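Local coordinates for putative PAS/PAC sensor protein (Nakamurella multipartita DSM 44233, PDB 6HMJ), which senses blue light through a flavin mononucleotide chromophore and probably couples that signal to RNA binding and translational regulation, at residues D56-E59 against W60-G63; L238-A241 against A242-A245; D349-E352 against R353-D357. All blocks are in the same frame, centred on the assembly; numbering follows the deposited sequence.

Contact 1 (D56-E59 against W60-G63)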
# COMPACT_ATOMS: atom_id res chain seq x y z
N ASP A 56 10.89 -33.85 -44.36
CA ASP A 56 10.67 -32.63 -45.13
C ASP A 56 11.13 -32.75 -46.58
O ASP A 56 10.73 -31.93 -47.41
CB ASP A 56 11.43 -31.45 -44.49
CG ASP A 56 11.23 -31.36 -42.99
OD1 ASP A 56 10.08 -31.50 -42.52
OD2 ASP A 56 12.23 -31.13 -42.28
N ARG A 57 11.96 -33.74 -46.89
CA ARG A 57 12.62 -33.78 -48.20
C ARG A 57 11.61 -33.90 -49.33
O ARG A 57 11.74 -33.23 -50.36
CB ARG A 57 13.62 -34.94 -48.24
CG ARG A 57 14.97 -34.59 -47.65
CD ARG A 57 15.70 -35.84 -47.17
NE ARG A 57 16.83 -35.52 -46.30
CZ ARG A 57 17.50 -36.42 -45.59
NH1 ARG A 57 17.17 -37.71 -45.65
NH2 ARG A 57 18.51 -36.04 -44.82
N LEU A 58 10.59 -34.74 -49.15
CA LEU A 58 9.60 -34.95 -50.21
C LEU A 58 8.79 -33.69 -50.47
O LEU A 58 8.58 -33.32 -51.64
CB LEU A 58 8.69 -36.12 -49.83
CG LEU A 58 9.35 -37.50 -49.85
CD1 LEU A 58 8.38 -38.57 -49.38
CD2 LEU A 58 9.88 -37.84 -51.24
N GLU A 59 8.34 -33.01 -49.42
CA GLU A 59 7.57 -31.78 -49.61
C GLU A 59 8.45 -30.68 -50.19
O GLU A 59 7.99 -29.87 -51.01
CB GLU A 59 6.98 -31.31 -48.28
CG GLU A 59 6.05 -30.11 -48.41
CD GLU A 59 5.66 -29.53 -47.07
OE1 GLU A 59 5.82 -30.23 -46.04
OE2 GLU A 59 5.20 -28.36 -47.03
N TRP A 60 9.72 -30.64 -49.78
CA TRP A 60 10.64 -29.63 -50.28
C TRP A 60 10.91 -29.83 -51.77
O TRP A 60 10.85 -28.88 -52.56
CB TRP A 60 11.94 -29.69 -49.47
CG TRP A 60 12.77 -28.44 -49.52
CD1 TRP A 60 12.71 -27.40 -48.64
CD2 TRP A 60 13.80 -28.13 -50.46
NE1 TRP A 60 13.63 -26.44 -48.99
CE2 TRP A 60 14.31 -26.86 -50.10
CE3 TRP A 60 14.33 -28.78 -51.58
CZ2 TRP A 60 15.33 -26.24 -50.82
CZ3 TRP A 60 15.34 -28.16 -52.29
CH2 TRP A 60 15.83 -26.91 -51.91
N GLN A 61 11.22 -31.06 -52.17
CA GLN A 61 11.41 -31.37 -53.58
C GLN A 61 10.19 -30.98 -54.40
O GLN A 61 10.32 -30.34 -55.46
CB GLN A 61 11.70 -32.87 -53.73
CG GLN A 61 13.17 -33.23 -53.63
CD GLN A 61 13.40 -34.71 -53.33
OE1 GLN A 61 14.49 -35.10 -52.92
NE2 GLN A 61 12.37 -35.54 -53.54
N ALA A 62 9.00 -31.33 -53.93
CA ALA A 62 7.78 -31.01 -54.67
C ALA A 62 7.62 -29.50 -54.82
O ALA A 62 7.27 -29.01 -55.90
CB ALA A 62 6.56 -31.61 -53.97
N GLY A 63 7.85 -28.75 -53.74
CA GLY A 63 7.75 -27.30 -53.83
C GLY A 63 8.72 -26.72 -54.83
O GLY A 63 8.40 -25.77 -55.55
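O of R57 lies over one face of the Q61 amide, 3.7 Å from CD of Q61, and at the end of the same amide NE2 of Q61 comes 4.1 Å from CD2 of L58, the two side chains crossing at a slant. Both the polar end and the aliphatic stem of the glutamine thus rest along the preceding turn. The other flat group, the indole of W60, leaves the helix altogether. CG stands opposite the backbone N (chi1 -159°), which sends the ring toward the sheet, where it packs edge-to-face with H78, its NE1 at the rim gives a hydrogen bond to T92 OG1, and V76, V48 and L49 add apolar contacts. Of the W60 side chain, only CB stays close to the preceding turn, 3.3 Å from O of D56. The strands beside helix 54-70 run in the order 2-1-5-4-3, the antiparallel sheet of a PAS fold, and this helix leads into strand 74-82. Its backbone shows the regular i to i+4 pattern: W60 N bonds to D56 O and Q61 N to R57 O, both at 2.9 Å. A62 N on L58 O and G63 N on E59 O continue the ladder. Polar ends of the first turn look outward from it: D56 OD2 accepts from L79 N of strand 74-82, and R57 NE bonds to O of L49 in helix 45-50.

Contact 2 (L238-A241 against A242-A245)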
# COMPACT_ATOMS: atom_id res chain seq x y z
N LEU A 238 -11.13 21.37 42.63
CA LEU A 238 -11.45 20.13 41.94
C LEU A 238 -12.66 20.27 41.03
O LEU A 238 -12.74 19.56 40.02
CB LEU A 238 -11.66 19.00 42.95
CG LEU A 238 -10.43 18.60 43.76
CD1 LEU A 238 -10.73 17.41 44.66
CD2 LEU A 238 -9.24 18.29 42.87
N THR A 239 -13.60 21.16 41.35
CA THR A 239 -14.65 21.46 40.38
C THR A 239 -14.05 21.99 39.09
O THR A 239 -14.44 21.57 37.99
CB THR A 239 -15.64 22.48 40.96
OG1 THR A 239 -16.33 21.90 42.08
CG2 THR A 239 -16.66 22.91 39.92
N ARG A 240 -13.08 22.90 39.20
CA ARG A 240 -12.34 23.35 38.03
C ARG A 240 -11.62 22.20 37.35
O ARG A 240 -11.57 22.14 36.11
CB ARG A 240 -11.36 24.45 38.43
CG ARG A 240 -10.63 25.07 37.27
CD ARG A 240 -11.57 25.77 36.30
NE ARG A 240 -10.83 26.68 35.43
CZ ARG A 240 -11.39 27.45 34.50
NH1 ARG A 240 -12.71 27.41 34.31
NH2 ARG A 240 -10.64 28.25 33.76
N ALA A 241 -11.05 21.28 38.13
CA ALA A 241 -10.29 20.18 37.55
C ALA A 241 -11.18 19.32 36.67
O ALA A 241 -10.87 19.07 35.50
CB ALA A 241 -9.66 19.34 38.66
N ALA A 242 -12.30 18.84 37.21
CA ALA A 242 -13.22 18.03 36.42
C ALA A 242 -13.75 18.79 35.22
O ALA A 242 -14.05 18.18 34.18
CB ALA A 242 -14.37 17.54 37.30
N HIS A 243 -13.86 20.11 35.32
CA HIS A 243 -14.41 20.89 34.21
C HIS A 243 -13.45 20.93 33.03
O HIS A 243 -13.88 20.81 31.87
CB HIS A 243 -14.73 22.31 34.69
CG HIS A 243 -15.53 23.10 33.71
ND1 HIS A 243 -16.88 22.91 33.53
CD2 HIS A 243 -15.18 24.11 32.88
CE1 HIS A 243 -17.33 23.75 32.62
NE2 HIS A 243 -16.32 24.49 32.20
N ASP A 244 -12.15 21.10 33.28
CA ASP A 244 -11.17 21.27 32.22
C ASP A 244 -10.49 19.97 31.79
O ASP A 244 -9.76 19.98 30.80
CB ASP A 244 -10.11 22.28 32.67
CG ASP A 244 -10.67 23.68 32.83
OD1 ASP A 244 -11.86 23.88 32.51
OD2 ASP A 244 -9.92 24.57 33.29
N ALA A 245 -10.71 18.87 32.51
CA ALA A 245 -10.08 17.61 32.14
C ALA A 245 -10.50 17.22 30.72
O ALA A 245 -11.65 17.41 30.32
CB ALA A 245 -10.47 16.51 33.12
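A242, H243, D244 and A245 each direct a backbone N at the carbonyl four residues earlier, with A242 N to L238 O at 2.9 Å nearly straight and A245 N to A241 O at 3.0 Å much more bent (132°); A245 is the first residue to leave helical torsions. Along one side of this turn R240 and D244 form an i to i+4 salt bridge, NE of R240 to OD2 of D244 at 3.1 Å. The carboxylate oxygen sits over one face of the guanidinium, toward its rim, with the two planes 60° apart. Because that oxygen lies above the guanidinium plane, no N-H points at it and the attraction is of charges alone. A bend at chi2 (62°) swings the arginine forward over the next turn, bringing CD of R240 within 3.6 Å of D244 OD2. That oxygen has a stronger partner beyond the turn, a hydrogen bond with OG of S331 on the second subunit. R240 and D244 also pack on I344 and Y346 of that subunit, respectively, and L238 meets its T239, and T239 its L238. Helix 234-244 thus meets strands 323-334 and 340-346 of the second subunit, consistent with the helix-mediated dimer contacts seen in some LOV proteins.

Contact 3 (D349-E352 against R353-D357)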
# COMPACT_ATOMS: atom_id res chain seq x y z
N ASP A 349 -13.47 6.98 24.23
CA ASP A 349 -13.59 6.47 22.86
C ASP A 349 -12.38 5.60 22.57
O ASP A 349 -11.27 6.11 22.37
CB ASP A 349 -13.69 7.63 21.87
CG ASP A 349 -13.91 7.16 20.45
OD1 ASP A 349 -13.94 5.93 20.23
OD2 ASP A 349 -14.05 8.02 19.55
N VAL A 350 -12.59 4.28 22.55
CA VAL A 350 -11.50 3.33 22.34
C VAL A 350 -11.72 2.60 21.02
O VAL A 350 -11.35 1.43 20.87
CB VAL A 350 -11.40 2.35 23.52
CG1 VAL A 350 -11.07 3.10 24.79
CG2 VAL A 350 -12.68 1.55 23.68
N THR A 351 -12.34 3.29 20.06
CA THR A 351 -12.67 2.66 18.79
C THR A 351 -11.43 2.10 18.10
O THR A 351 -11.39 0.92 17.72
CB THR A 351 -13.38 3.67 17.88
OG1 THR A 351 -14.57 4.13 18.51
CG2 THR A 351 -13.72 3.04 16.53
N GLU A 352 -10.40 2.93 17.94
CA GLU A 352 -9.20 2.49 17.21
C GLU A 352 -8.55 1.29 17.89
O GLU A 352 -8.12 0.36 17.21
CB GLU A 352 -8.21 3.64 17.10
CG GLU A 352 -8.64 4.75 16.16
CD GLU A 352 -8.63 4.30 14.72
OE1 GLU A 352 -9.70 3.95 14.19
OE2 GLU A 352 -7.53 4.31 14.10
N ARG A 353 -8.48 1.30 19.22
CA ARG A 353 -7.94 0.15 19.93
C ARG A 353 -8.80 -1.08 19.71
O ARG A 353 -8.29 -2.18 19.45
CB ARG A 353 -7.83 0.47 21.42
CG ARG A 353 -7.16 -0.60 22.25
CD ARG A 353 -8.17 -1.44 23.00
NE ARG A 353 -8.76 -0.72 24.12
CZ ARG A 353 -9.81 -1.14 24.82
NH1 ARG A 353 -10.39 -2.30 24.52
NH2 ARG A 353 -10.26 -0.41 25.82
N VAL A 354 -10.13 -0.93 19.80
CA VAL A 354 -11.03 -2.06 19.61
C VAL A 354 -10.93 -2.59 18.19
O VAL A 354 -10.97 -3.80 17.95
CB VAL A 354 -12.48 -1.65 19.96
CG1 VAL A 354 -13.47 -2.65 19.37
CG2 VAL A 354 -12.65 -1.55 21.47
N GLU A 355 -10.81 -1.68 17.21
CA GLU A 355 -10.70 -2.11 15.82
C GLU A 355 -9.47 -2.98 15.61
O GLU A 355 -9.52 -3.99 14.89
CB GLU A 355 -10.65 -0.89 14.90
CG GLU A 355 -11.18 -1.15 13.51
CD GLU A 355 -12.68 -1.37 13.49
OE1 GLU A 355 -13.42 -0.47 13.92
OE2 GLU A 355 -13.11 -2.46 13.05
N ARG A 356 -8.34 -2.62 16.24
CA ARG A 356 -7.15 -3.46 16.17
C ARG A 356 -7.37 -4.78 16.89
O ARG A 356 -7.08 -5.86 16.35
CB ARG A 356 -5.95 -2.73 16.77
CG ARG A 356 -4.67 -3.55 16.78
CD ARG A 356 -3.52 -2.77 17.39
NE ARG A 356 -2.25 -3.49 17.30
CZ ARG A 356 -1.73 -4.24 18.27
NH1 ARG A 356 -2.36 -4.38 19.42
NH2 ARG A 356 -0.56 -4.84 18.08
N ASP A 357 -7.89 -4.73 18.12
CA ASP A 357 -8.15 -5.95 18.87
C ASP A 357 -8.99 -6.94 18.07
O ASP A 357 -8.80 -8.16 18.19
CB ASP A 357 -8.84 -5.63 20.20
CG ASP A 357 -7.98 -4.77 21.11
OD1 ASP A 357 -6.74 -4.82 20.99
OD2 ASP A 357 -8.55 -4.05 21.96
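Just ahead of the pairing of V350 with R353, D349 braces the start of the helix: its OD1 accepts from T351 N at 3.1 Å, closing an Asx turn, and from T351 OG1 at 2.6 Å through the syn lone pair. V350, at the N-cap position, lies alongside R353 and lays CG2 over one face of the guanidinium, offset toward the rim, while CG1 of V350 comes within 3.7 Å of R353 NH2. Bends at chi2 and chi3 (-101° and -73°) curl the arginine back over the valine, and NH2 goes on to a salt bridge with E327. With an alanine in place of this arginine, E327 would probably lose its charged mate and V350 the flat group packed against it. CG2 of V350 also touches CG2 of V354 at 3.8 Å. O of T351 accepts from E355 N at 2.7 Å, and T351 OG1 accepts from W325 N on strand 323-334. O of E352 accepts from R356 N at 3.1 Å. The E352 carboxylate bonds R193 N and R194 N, while R356 reaches the carbonyls of F150 and D151 in the ANTAR range. Asp-Val-Thr at this junction is a form of the DIT motif, which in PAS proteins joins the last core strand to the following signalling helix.

Overall arrangement
Contacts 1, 2 and 3 illustrate how the same helical i to i+4 geometry serves separate parts of an elongated receptor. Contact 1 belongs to the N-terminal PAS domain, far from the flavin, its centre about 104 Å from that of contact 2 and 79 Å from that of contact 3. The latter two lie in the flavin-binding half of the chain, their nearest atoms about 12 Å apart. Flavin mononucleotide lies about 13 Å from the A242 side chain and about 11 Å from that of V350. Contact 2 faces the second subunit, and contact 3 meets helix 192-202 and, through R356, F150 and D151 of the ANTAR range, which could be a route for signal output.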